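Local coordinates for enterobactin biosynthesis protein YbdZ (Escherichia coli, PDB 5JA1) that takes part in the biosynthesis of the siderophore enterobactin, supporting the catalytic function of the synthetase EntF, and is required for amino acid adenylation, at residues I18-A22 against P36-D40. Sequence-based numbering, arbitrary orientation.
Sequences ILRNA and PAGWD
CD1 of Leu-19 reaches CD of the Pro-36 ring, at 3.6 Å. A type II beta turn runs from Pro-36 to Trp-39. At the backbone angles of Gly-38 a side chain would press on the carbonyl O of Ala-37. Trp-39 then lays its indole beside Asn-21. CB of Asn-21 sits 3.8 Å from the centroid of the six-membered ring, 6° off the ring normal, a CH-pi contact. The amide is tilted 33° to the indole, and its ND2 comes 3.3 Å from CH2 of Trp-39. CG of Asn-21 lies between the backbone N and the carbonyl carbon (chi1 56°), which holds the amide over the indole face, while OD1 accepts a hydrogen bond from the backbone N of Gln-25. On the Leu-19 side, CB of Trp-39 packs 3.8 Å from CB of Leu-19. An alanine here is likely to leave the Asn-21 side chain without the ring it lies on and open a gap beside it. Asp-40 forms an antiparallel hydrogen-bonded pair with Arg-20. Its N donates to O of Arg-20 (2.9 Å), and its O accepts from N of Arg-20 (2.9 Å). This pair belongs to the edge where strand 40-42 lies against strand 16-20 in the MbtH-like sheet. The bridge thus satisfies these four backbone atoms, while apolar and CH-pi packing probably helps to hold the turn, whose Pro-36, Ala-37 and Trp-39 also touch apolar side chains of another protein's chain, to which Ala-37 adds backbone hydrogen bonds.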
ATOM      1  N   ILE B  18     -27.372  10.746  14.914  1.00 23.62           N
ATOM      2  CA  ILE B  18     -26.624  11.893  14.415  1.00 30.96           C
ATOM      3  C   ILE B  18     -26.240  12.738  15.618  1.00 23.04           C
ATOM      4  O   ILE B  18     -27.112  13.282  16.307  1.00 24.57           O
ATOM      5  CB  ILE B  18     -27.419  12.709  13.387  1.00 27.58           C
ATOM      6  CG1 ILE B  18     -27.821  11.820  12.209  1.00 24.34           C
ATOM      7  CG2 ILE B  18     -26.591  13.889  12.899  1.00 23.53           C
ATOM      8  CD1 ILE B  18     -28.434  12.572  11.048  1.00 40.97           C
ATOM      9  N   LEU B  19     -24.941  12.831  15.880  1.00 21.67           N
ATOM     10  CA  LEU B  19     -24.411  13.500  17.057  1.00 24.97           C
ATOM     11  C   LEU B  19     -23.771  14.828  16.671  1.00 27.86           C
ATOM     12  O   LEU B  19     -23.470  15.083  15.503  1.00 31.35           O
ATOM     13  CB  LEU B  19     -23.390  12.610  17.772  1.00 21.93           C
ATOM     14  CG  LEU B  19     -23.796  11.148  17.991  1.00 20.64           C
ATOM     15  CD1 LEU B  19     -22.722  10.415  18.776  1.00 19.81           C
ATOM     16  CD2 LEU B  19     -25.144  11.043  18.692  1.00 22.26           C
ATOM     17  N   ARG B  20     -23.563  15.675  17.677  1.00 26.23           N
ATOM     18  CA  ARG B  20     -23.014  17.007  17.457  1.00 31.69           C
ATOM     19  C   ARG B  20     -22.180  17.412  18.662  1.00 31.55           C
ATOM     20  O   ARG B  20     -22.620  17.252  19.804  1.00 41.28           O
ATOM     21  CB  ARG B  20     -24.129  18.030  17.217  1.00 36.12           C
ATOM     22  CG  ARG B  20     -23.639  19.454  17.023  1.00 34.28           C
ATOM     23  CD  ARG B  20     -24.801  20.432  16.986  1.00 44.72           C
ATOM     24  NE  ARG B  20     -24.359  21.795  16.705  1.00 52.75           N
ATOM     25  CZ  ARG B  20     -23.953  22.658  17.631  1.00 55.71           C
ATOM     26  NH1 ARG B  20     -23.932  22.302  18.909  1.00 59.26           N
ATOM     27  NH2 ARG B  20     -23.568  23.877  17.282  1.00 54.57           N
ATOM     28  N   ASN B  21     -20.987  17.942  18.406  1.00 21.77           N
ATOM     29  CA  ASN B  21     -20.084  18.370  19.461  1.00 26.02           C
ATOM     30  C   ASN B  21     -20.230  19.873  19.695  1.00 34.90           C
ATOM     31  O   ASN B  21     -21.123  20.529  19.151  1.00 40.84           O
ATOM     32  CB  ASN B  21     -18.644  17.978  19.116  1.00 29.38           C
ATOM     33  CG  ASN B  21     -18.186  18.521  17.771  1.00 34.53           C
ATOM     34  OD1 ASN B  21     -18.754  19.473  17.237  1.00 41.27           O
ATOM     35  ND2 ASN B  21     -17.145  17.911  17.217  1.00 38.41           N
ATOM     36  N   ALA B  22     -19.336  20.432  20.516  1.00 36.70           N
ATOM     37  CA  ALA B  22     -19.399  21.859  20.819  1.00 38.33           C
ATOM     38  C   ALA B  22     -19.007  22.710  19.619  1.00 42.59           C
ATOM     39  O   ALA B  22     -19.485  23.843  19.482  1.00 48.82           O
ATOM     40  CB  ALA B  22     -18.501  22.183  22.013  1.00 34.93           C
ATOM     41  N   PRO B  36     -20.693   7.923  22.485  1.00 27.31           N
ATOM     42  CA  PRO B  36     -19.437   8.513  22.952  1.00 25.78           C
ATOM     43  C   PRO B  36     -19.667   9.797  23.731  1.00 26.71           C
ATOM     44  O   PRO B  36     -20.643  10.521  23.521  1.00 29.00           O
ATOM     45  CB  PRO B  36     -18.682   8.790  21.648  1.00 25.69           C
ATOM     46  CG  PRO B  36     -19.767   9.064  20.657  1.00 28.65           C
ATOM     47  CD  PRO B  36     -20.937   8.193  21.056  1.00 27.41           C
ATOM     48  N   ALA B  37     -18.736  10.075  24.640  1.00 22.77           N
ATOM     49  CA  ALA B  37     -18.829  11.255  25.486  1.00 23.77           C
ATOM     50  C   ALA B  37     -18.381  12.500  24.730  1.00 21.77           C
ATOM     51  O   ALA B  37     -17.519  12.444  23.849  1.00 32.90           O
ATOM     52  CB  ALA B  37     -17.986  11.078  26.750  1.00 23.04           C
ATOM     53  N   GLY B  38     -18.980  13.633  25.090  1.00 22.95           N
ATOM     54  CA  GLY B  38     -18.701  14.897  24.443  1.00 32.86           C
ATOM     55  C   GLY B  38     -19.568  15.209  23.244  1.00 38.86           C
ATOM     56  O   GLY B  38     -19.330  16.224  22.577  1.00 34.19           O
ATOM     57  N   TRP B  39     -20.561  14.373  22.949  1.00 38.98           N
ATOM     58  CA  TRP B  39     -21.433  14.561  21.799  1.00 28.75           C
ATOM     59  C   TRP B  39     -22.885  14.510  22.249  1.00 34.83           C
ATOM     60  O   TRP B  39     -23.252  13.699  23.106  1.00 30.78           O
ATOM     61  CB  TRP B  39     -21.176  13.494  20.728  1.00 20.75           C
ATOM     62  CG  TRP B  39     -19.800  13.553  20.151  1.00 22.75           C
ATOM     63  CD1 TRP B  39     -18.645  13.138  20.745  1.00 30.36           C
ATOM     64  CD2 TRP B  39     -19.432  14.055  18.863  1.00 25.67           C
ATOM     65  NE1 TRP B  39     -17.578  13.355  19.906  1.00 32.11           N
ATOM     66  CE2 TRP B  39     -18.035  13.918  18.743  1.00 23.59           C
ATOM     67  CE3 TRP B  39     -20.148  14.610  17.798  1.00 30.18           C
ATOM     68  CZ2 TRP B  39     -17.342  14.312  17.601  1.00 25.02           C
ATOM     69  CZ3 TRP B  39     -19.458  15.001  16.666  1.00 21.87           C
ATOM     70  CH2 TRP B  39     -18.069  14.850  16.576  1.00 17.49           C
ATOM     71  N   ASP B  40     -23.704  15.384  21.673  1.00 43.06           N
ATOM     72  CA  ASP B  40     -25.131  15.423  21.952  1.00 46.11           C
ATOM     73  C   ASP B  40     -25.897  14.711  20.845  1.00 39.92           C
ATOM     74  O   ASP B  40     -25.546  14.816  19.667  1.00 38.00           O
ATOM     75  CB  ASP B  40     -25.636  16.863  22.075  1.00 50.86           C
ATOM     76  CG  ASP B  40     -25.052  17.586  23.268  1.00 56.82           C
ATOM     77  OD1 ASP B  40     -24.480  16.916  24.154  1.00 64.66           O
ATOM     78  OD2 ASP B  40     -25.175  18.829  23.324  1.00 54.11           O
TER